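Local coordinates for protein transcriptional regulator (Streptococcus pneumoniae, PDB 2GNP) that probably regulates transcription in response to a small sugar-like effector, which its putative sugar-binding domain of Rossmann-like fold would recognise, at residues E127-L130 and L131-I135; G159-N163 and K164-Q168; Y203-L206 and Q207-I211. All coordinates share one frame; numbering follows the deposited sequence.

Contact 1: E127-L130 and L131-I135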
loop_
_atom_site.group_PDB
_atom_site.type_symbol
_atom_site.label_atom_id
_atom_site.label_comp_id
_atom_site.label_asym_id
_atom_site.label_seq_id
_atom_site.Cartn_x
_atom_site.Cartn_y
_atom_site.Cartn_z
ATOM N N GLU A 127 10.516 -19.079 6.778
ATOM C CA GLU A 127 11.749 -19.795 6.379
ATOM C C GLU A 127 11.650 -20.573 5.064
ATOM O O GLU A 127 12.590 -20.588 4.260
ATOM C CB GLU A 127 12.168 -20.710 7.552
ATOM C CG GLU A 127 12.631 -19.904 8.802
ATOM C CD GLU A 127 12.381 -20.602 10.137
ATOM O OE1 GLU A 127 13.343 -21.209 10.659
ATOM O OE2 GLU A 127 11.240 -20.544 10.682
ATOM N N ASN A 128 10.508 -21.198 4.817
ATOM C CA ASN A 128 10.276 -21.933 3.586
ATOM C C ASN A 128 8.802 -22.064 3.243
ATOM O O ASN A 128 7.938 -21.691 4.032
ATOM C CB ASN A 128 10.914 -23.326 3.646
ATOM C CG ASN A 128 10.379 -24.164 4.782
ATOM O OD1 ASN A 128 9.159 -24.344 4.947
ATOM N ND2 ASN A 128 11.290 -24.696 5.582
ATOM N N LYS A 129 8.535 -22.564 2.041
ATOM C CA LYS A 129 7.194 -22.717 1.521
ATOM C C LYS A 129 6.350 -23.658 2.356
ATOM O O LYS A 129 5.137 -23.470 2.459
ATOM C CB LYS A 129 7.235 -23.218 0.079
ATOM C CG LYS A 129 5.883 -23.511 -0.453
ATOM C CD LYS A 129 5.813 -23.537 -1.983
ATOM C CE LYS A 129 5.091 -24.745 -2.471
ATOM N NZ LYS A 129 3.642 -24.659 -2.265
ATOM N N LEU A 130 6.977 -24.706 2.911
ATOM C CA LEU A 130 6.220 -25.667 3.715
ATOM C C LEU A 130 5.615 -24.968 4.945
ATOM O O LEU A 130 4.436 -25.183 5.259
ATOM C CB LEU A 130 7.114 -26.860 4.138
ATOM C CG LEU A 130 6.287 -27.968 4.805
ATOM C CD1 LEU A 130 6.734 -29.339 4.298
ATOM C CD2 LEU A 130 6.392 -27.908 6.332
ATOM N N LEU A 131 6.420 -24.147 5.624
ATOM C CA LEU A 131 5.975 -23.380 6.802
ATOM C C LEU A 131 4.897 -22.351 6.392
ATOM O O LEU A 131 3.837 -22.272 7.042
ATOM C CB LEU A 131 7.161 -22.671 7.430
ATOM C CG LEU A 131 8.115 -23.591 8.166
ATOM C CD1 LEU A 131 9.253 -22.753 8.680
ATOM C CD2 LEU A 131 7.360 -24.252 9.321
ATOM N N ALA A 132 5.135 -21.648 5.288
ATOM C CA ALA A 132 4.137 -20.669 4.806
ATOM C C ALA A 132 2.817 -21.361 4.478
ATOM O O ALA A 132 1.736 -20.905 4.885
ATOM C CB ALA A 132 4.642 -19.930 3.587
ATOM N N ASP A 133 2.885 -22.471 3.730
ATOM C CA ASP A 133 1.661 -23.200 3.406
ATOM C C ASP A 133 0.924 -23.780 4.633
ATOM O O ASP A 133 -0.305 -23.795 4.652
ATOM C CB ASP A 133 1.965 -24.335 2.467
ATOM C CG ASP A 133 2.301 -23.882 1.082
ATOM O OD1 ASP A 133 2.008 -22.732 0.684
ATOM O OD2 ASP A 133 2.808 -24.759 0.341
ATOM N N GLY A 134 1.678 -24.236 5.623
ATOM C CA GLY A 134 1.126 -24.677 6.898
ATOM C C GLY A 134 0.246 -23.594 7.529
ATOM O O GLY A 134 -0.823 -23.911 8.061
ATOM N N ILE A 135 0.699 -22.333 7.438
ATOM C CA ILE A 135 -0.102 -21.177 7.946
ATOM C C ILE A 135 -1.250 -20.893 6.971
ATOM O O ILE A 135 -2.432 -20.842 7.349
ATOM C CB ILE A 135 0.774 -19.952 8.130
ATOM C CG1 ILE A 135 1.792 -20.144 9.255
ATOM C CG2 ILE A 135 -0.061 -18.677 8.341
ATOM C CD1 ILE A 135 2.950 -19.163 9.207
#
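Asn128 caps the helix that starts at Lys129: its OD1 accepts from Leu131 N at 2.8 Å, nearly in line with the side-chain carbonyl. With chi1 at 59° its CG sits between the backbone N and the carbonyl carbon, which folds the amide back over the first helical turn. The backbone O of Asn128 takes Ala132 N, and the next two rungs run from Asp133 N to Lys129 O and from Gly134 N to Leu130 O. In this tight inner part, which includes the buried Ala132, the bonds from Ala132 N and Asp133 N are nearly straight (166° and 167°). Beside the cap, Leu131 CG rests 3.5 Å from Asn128 OD1. On the exposed flank Lys129 bends at chi3 and chi4 and makes a firm salt bridge, its NZ 2.7 Å from Asp133 OD2 on the syn lone pair. The loose side is that of the exposed Glu127, whose OE2 comes no nearer to Leu131 CD1 than 3.6 Å, and of Leu130, also exposed. Helix 129-136 lies at the surface against the turn that follows helix 204-207, with Lys129 on Glu208 and both Ala132 and Ile135 against Ile211.

Contact 2: G159-N163 and K164-Q168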
loop_
_atom_site.group_PDB
_atom_site.type_symbol
_atom_site.label_atom_id
_atom_site.label_comp_id
_atom_site.label_asym_id
_atom_site.label_seq_id
_atom_site.Cartn_x
_atom_site.Cartn_y
_atom_site.Cartn_z
ATOM N N GLY A 159 6.384 0.709 -1.088
ATOM C CA GLY A 159 7.802 0.825 -0.687
ATOM C C GLY A 159 8.736 0.795 -1.897
ATOM O O GLY A 159 8.367 0.322 -2.979
ATOM N N ASP A 160 9.917 1.391 -1.730
ATOM C CA ASP A 160 10.896 1.386 -2.812
ATOM C C ASP A 160 11.973 0.360 -2.469
ATOM O O ASP A 160 11.920 -0.221 -1.388
ATOM C CB ASP A 160 11.519 2.794 -3.031
ATOM C CG ASP A 160 12.266 3.303 -1.832
ATOM O OD1 ASP A 160 11.837 4.335 -1.244
ATOM O OD2 ASP A 160 13.269 2.685 -1.439
ATOM N N PHE A 161 12.946 0.141 -3.358
ATOM C CA PHE A 161 13.965 -0.862 -3.087
ATOM C C PHE A 161 15.324 -0.184 -3.154
ATOM O O PHE A 161 16.330 -0.813 -3.504
ATOM C CB PHE A 161 13.846 -1.998 -4.079
ATOM C CG PHE A 161 14.442 -3.283 -3.606
ATOM C CD1 PHE A 161 15.493 -3.860 -4.304
ATOM C CD2 PHE A 161 13.970 -3.913 -2.463
ATOM C CE1 PHE A 161 16.058 -5.084 -3.852
ATOM C CE2 PHE A 161 14.529 -5.097 -2.025
ATOM C CZ PHE A 161 15.563 -5.687 -2.735
ATOM N N SER A 162 15.293 1.119 -2.813
ATOM C CA SER A 162 16.495 1.906 -2.640
ATOM C C SER A 162 17.165 1.434 -1.356
ATOM O O SER A 162 16.601 0.632 -0.575
ATOM C CB SER A 162 16.161 3.396 -2.518
ATOM O OG SER A 162 15.755 3.669 -1.179
ATOM N N ASN A 163 18.357 1.947 -1.072
ATOM C CA ASN A 163 19.041 1.622 0.186
ATOM C C ASN A 163 18.147 1.837 1.425
ATOM O O ASN A 163 18.094 0.996 2.301
ATOM C CB ASN A 163 20.391 2.366 0.307
ATOM C CG ASN A 163 21.545 1.467 0.807
ATOM O OD1 ASN A 163 22.609 1.412 0.220
ATOM N ND2 ASN A 163 21.320 0.785 1.907
ATOM N N LYS A 164 17.418 2.946 1.473
ATOM C CA LYS A 164 16.566 3.231 2.607
ATOM C C LYS A 164 15.358 2.314 2.617
ATOM O O LYS A 164 14.844 1.975 3.688
ATOM C CB LYS A 164 16.105 4.680 2.550
ATOM C CG LYS A 164 17.128 5.702 3.026
ATOM C CD LYS A 164 16.434 6.919 3.697
ATOM C CE LYS A 164 15.200 7.412 2.919
ATOM N NZ LYS A 164 14.388 8.522 3.587
ATOM N N GLY A 165 14.887 1.933 1.423
ATOM C CA GLY A 165 13.779 0.983 1.303
ATOM C C GLY A 165 14.177 -0.409 1.785
ATOM O O GLY A 165 13.435 -1.056 2.524
ATOM N N LYS A 166 15.353 -0.877 1.374
ATOM C CA LYS A 166 15.884 -2.145 1.837
ATOM C C LYS A 166 16.123 -2.135 3.354
ATOM O O LYS A 166 16.043 -3.162 3.991
ATOM C CB LYS A 166 17.188 -2.504 1.126
ATOM C CG LYS A 166 17.061 -2.762 -0.355
ATOM C CD LYS A 166 18.333 -3.433 -0.870
ATOM C CE LYS A 166 19.184 -2.496 -1.644
ATOM N NZ LYS A 166 18.667 -2.440 -3.061
ATOM N N HIS A 167 16.409 -0.957 3.918
ATOM C CA HIS A 167 16.633 -0.831 5.370
ATOM C C HIS A 167 15.624 -1.527 6.295
ATOM O O HIS A 167 16.032 -2.287 7.195
ATOM C CB HIS A 167 16.729 0.654 5.759
ATOM C CG HIS A 167 16.955 0.875 7.216
ATOM N ND1 HIS A 167 18.160 0.608 7.822
ATOM C CD2 HIS A 167 16.130 1.337 8.190
ATOM C CE1 HIS A 167 18.073 0.898 9.112
ATOM N NE2 HIS A 167 16.844 1.321 9.364
ATOM N N GLN A 168 14.329 -1.253 6.085
ATOM C CA GLN A 168 13.251 -1.788 6.939
ATOM C C GLN A 168 13.196 -3.327 6.945
ATOM O O GLN A 168 12.678 -3.936 7.884
ATOM C CB GLN A 168 11.892 -1.186 6.529
ATOM C CG GLN A 168 11.929 0.351 6.380
ATOM C CD GLN A 168 11.782 1.086 7.721
ATOM O OE1 GLN A 168 12.162 0.572 8.792
ATOM N NE2 GLN A 168 11.226 2.309 7.661
HETATM O O HOH W 1 11.289 -2.298 0.232
#
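The Phe161 ring carries the Lys166 side chain across one face: CG stands 3.8 Å above the plane, over its centre, in a CH-pi contact. The two side chains cross at about a right angle, and the lysine, bent at chi3 and chi4, then brings NZ to an off-centre cation-pi position 4.2 Å from the ring centroid. The same Lys166 NZ donates to Phe161 O at 2.9 Å, so the ammonium is held by ring and carbonyl of one residue. Phe178, Leu181 and Thr182 of helix 175-183 also touch the Phe161 side chain. The carboxylate of Asp160 is the second flat group. Asp160 OD2 receives Ser162 N at 2.9 Å, 22° out of plane on the anti side, and Ser162 OG at 2.7 Å from above the same face. OD1 is bonded to Thr232 OG1. Ser162 OG in turn accepts a weak bond from Lys164 N, while Ser162 O takes Lys166 N at 2.8 Å, almost straight at 171°. A water donates to Asp160 O and, weakly, to Gly165 O. Together these form an Asx turn followed by a serine N-cap, joining strand 153-160 to the short helix 163-167 in a domain whose family is placed with the Rossmann-like folds.

Contact 3: Y203-L206 and Q207-I211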
loop_
_atom_site.group_PDB
_atom_site.type_symbol
_atom_site.label_atom_id
_atom_site.label_comp_id
_atom_site.label_asym_id
_atom_site.label_seq_id
_atom_site.Cartn_x
_atom_site.Cartn_y
_atom_site.Cartn_z
ATOM N N TYR A 203 10.477 -12.939 -8.161
ATOM C CA TYR A 203 11.178 -13.942 -7.369
ATOM C C TYR A 203 10.225 -14.908 -6.601
ATOM O O TYR A 203 9.805 -14.680 -5.439
ATOM C CB TYR A 203 12.158 -13.245 -6.434
ATOM C CG TYR A 203 13.023 -14.154 -5.614
ATOM C CD1 TYR A 203 13.401 -13.795 -4.318
ATOM C CD2 TYR A 203 13.504 -15.364 -6.135
ATOM C CE1 TYR A 203 14.202 -14.616 -3.542
ATOM C CE2 TYR A 203 14.302 -16.181 -5.356
ATOM C CZ TYR A 203 14.638 -15.798 -4.067
ATOM O OH TYR A 203 15.427 -16.588 -3.286
ATOM N N GLU A 204 9.938 -16.017 -7.265
ATOM C CA GLU A 204 8.918 -16.974 -6.801
ATOM C C GLU A 204 9.198 -17.619 -5.427
ATOM O O GLU A 204 8.255 -17.853 -4.630
ATOM C CB GLU A 204 8.762 -18.059 -7.870
ATOM C CG GLU A 204 7.662 -19.033 -7.657
ATOM C CD GLU A 204 7.676 -20.059 -8.775
ATOM O OE1 GLU A 204 8.224 -21.152 -8.551
ATOM O OE2 GLU A 204 7.209 -19.718 -9.881
ATOM N N ASN A 205 10.456 -17.941 -5.137
ATOM C CA ASN A 205 10.822 -18.479 -3.834
ATOM C C ASN A 205 10.369 -17.622 -2.630
ATOM O O ASN A 205 9.860 -18.137 -1.619
ATOM C CB ASN A 205 12.330 -18.756 -3.752
ATOM C CG ASN A 205 12.737 -19.441 -2.444
ATOM O OD1 ASN A 205 12.917 -18.809 -1.401
ATOM N ND2 ASN A 205 12.919 -20.762 -2.506
ATOM N N LEU A 206 10.582 -16.323 -2.720
ATOM C CA LEU A 206 10.132 -15.450 -1.607
ATOM C C LEU A 206 8.602 -15.279 -1.682
ATOM O O LEU A 206 7.926 -15.280 -0.639
ATOM C CB LEU A 206 10.868 -14.120 -1.677
ATOM C CG LEU A 206 10.502 -13.062 -0.618
ATOM C CD1 LEU A 206 10.783 -13.615 0.774
ATOM C CD2 LEU A 206 11.263 -11.742 -0.916
ATOM N N GLN A 207 8.064 -15.142 -2.899
ATOM C CA GLN A 207 6.603 -14.994 -3.126
ATOM C C GLN A 207 5.857 -16.076 -2.344
ATOM O O GLN A 207 4.872 -15.798 -1.649
ATOM C CB GLN A 207 6.304 -15.130 -4.631
ATOM C CG GLN A 207 4.861 -15.274 -4.941
ATOM C CD GLN A 207 4.632 -15.535 -6.399
ATOM O OE1 GLN A 207 5.029 -16.578 -6.922
ATOM N NE2 GLN A 207 3.974 -14.594 -7.070
ATOM N N GLU A 208 6.346 -17.310 -2.457
ATOM C CA GLU A 208 5.687 -18.498 -1.848
ATOM C C GLU A 208 5.938 -18.641 -0.312
ATOM O O GLU A 208 5.374 -19.517 0.368
ATOM C CB GLU A 208 6.095 -19.785 -2.671
ATOM C CG GLU A 208 5.675 -19.680 -4.132
ATOM C CD GLU A 208 5.762 -20.986 -4.939
ATOM O OE1 GLU A 208 6.669 -21.783 -4.645
ATOM O OE2 GLU A 208 4.917 -21.165 -5.860
ATOM N N ARG A 209 6.771 -17.787 0.254
ATOM C CA ARG A 209 7.110 -17.833 1.654
ATOM C C ARG A 209 6.408 -16.681 2.420
ATOM O O ARG A 209 6.617 -16.553 3.626
ATOM C CB ARG A 209 8.627 -17.652 1.896
ATOM C CG ARG A 209 9.501 -18.884 1.669
ATOM C CD ARG A 209 10.973 -18.490 1.368
ATOM N NE ARG A 209 11.608 -17.555 2.307
ATOM C CZ ARG A 209 12.588 -16.737 1.969
ATOM N NH1 ARG A 209 13.000 -16.698 0.709
ATOM N NH2 ARG A 209 13.131 -15.924 2.864
ATOM N N THR A 210 5.650 -15.864 1.675
ATOM C CA THR A 210 5.151 -14.580 2.235
ATOM C C THR A 210 3.672 -14.724 2.679
ATOM O O THR A 210 2.830 -15.263 1.953
ATOM C CB THR A 210 5.337 -13.469 1.206
ATOM O OG1 THR A 210 6.736 -13.372 0.904
ATOM C CG2 THR A 210 4.820 -12.098 1.744
ATOM N N ILE A 211 3.411 -14.216 3.903
ATOM C CA ILE A 211 2.109 -14.350 4.497
ATOM C C ILE A 211 1.385 -13.017 4.235
ATOM O O ILE A 211 1.328 -12.130 5.085
ATOM C CB ILE A 211 2.150 -14.670 6.018
ATOM C CG1 ILE A 211 2.940 -15.962 6.282
ATOM C CG2 ILE A 211 0.700 -14.847 6.532
ATOM C CD1 ILE A 211 2.422 -17.168 5.548
#
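Arg209 and Leu206 cross at about a right angle, with the methyl CD1 of Leu206 lying 3.7 Å above one face of the guanidinium, offset toward its rim. At the edge of the same group sits Asn205 OD1, which accepts from Arg209 NH1 at 3.0 Å; the donor lies nearly on the amide C=O line, while the amide and guanidinium planes stand 60° apart. Arg209 CD passes 3.2 Å from Asn205 O, and the bend at chi3 (51°) beyond it swings the guanidinium round so that NH1 meets Asn205 OD1. Further partners hold the group: NE donates to Gln126 O, and NH1 is shared with Asp177 OD1 in a salt bridge, which probably balances its charge. Thr210 turns its hydroxyl onto the backbone, OG1 donating to Leu206 O at 2.7 Å. Arg209 N reaches Leu206 O at 2.9 Å from the opposite face of the carbonyl plane, so two donors grip it. Along one flank, Glu204 from the first helical residue and Glu208 just past the helix end run side by side, carboxylates 27° apart; Glu204 OE1 and Glu208 OE1 lie 4.3 Å apart, with the Lys129 side chain also against Glu208, which may ease the like charges. Gln207 crosses Glu204 obliquely, its amide nearly parallel to that carboxylate, and its NE2 is held by Glu201. The Tyr203 ring carries Leu206 N over its centre. Gln207 N bonds to Tyr203 O and Glu208 N to Glu204 O, closing the short helix 204-207, which a type I beta turn from Gln207 to Thr210 then carries into the following loop.

How the contacts relate
Contact 1, contact 2 and contact 3 follow one another along the chain without overlap, all within the putative sugar-binding domain. Contacts 1 and 3 are neighbours in space, with centres about 10 Å apart: Glu208 OE1 lies 3.3 Å from Lys129 CD, and Ala132 CB is 3.3 Å from Glu208 O, so the start of helix 129-136 packs directly on the sequence-distant turn leaving helix 204-207. Contact 2 stands apart at the end of sheet strand 153-160, its centre about 25 Å from that of contact 1 and 18 Å from that of contact 3. Its nearest atoms are about 7 Å from contact 3, and helix 175-183 is the intermediary, with Leu181 touching Phe161, Tyr203 and Leu206.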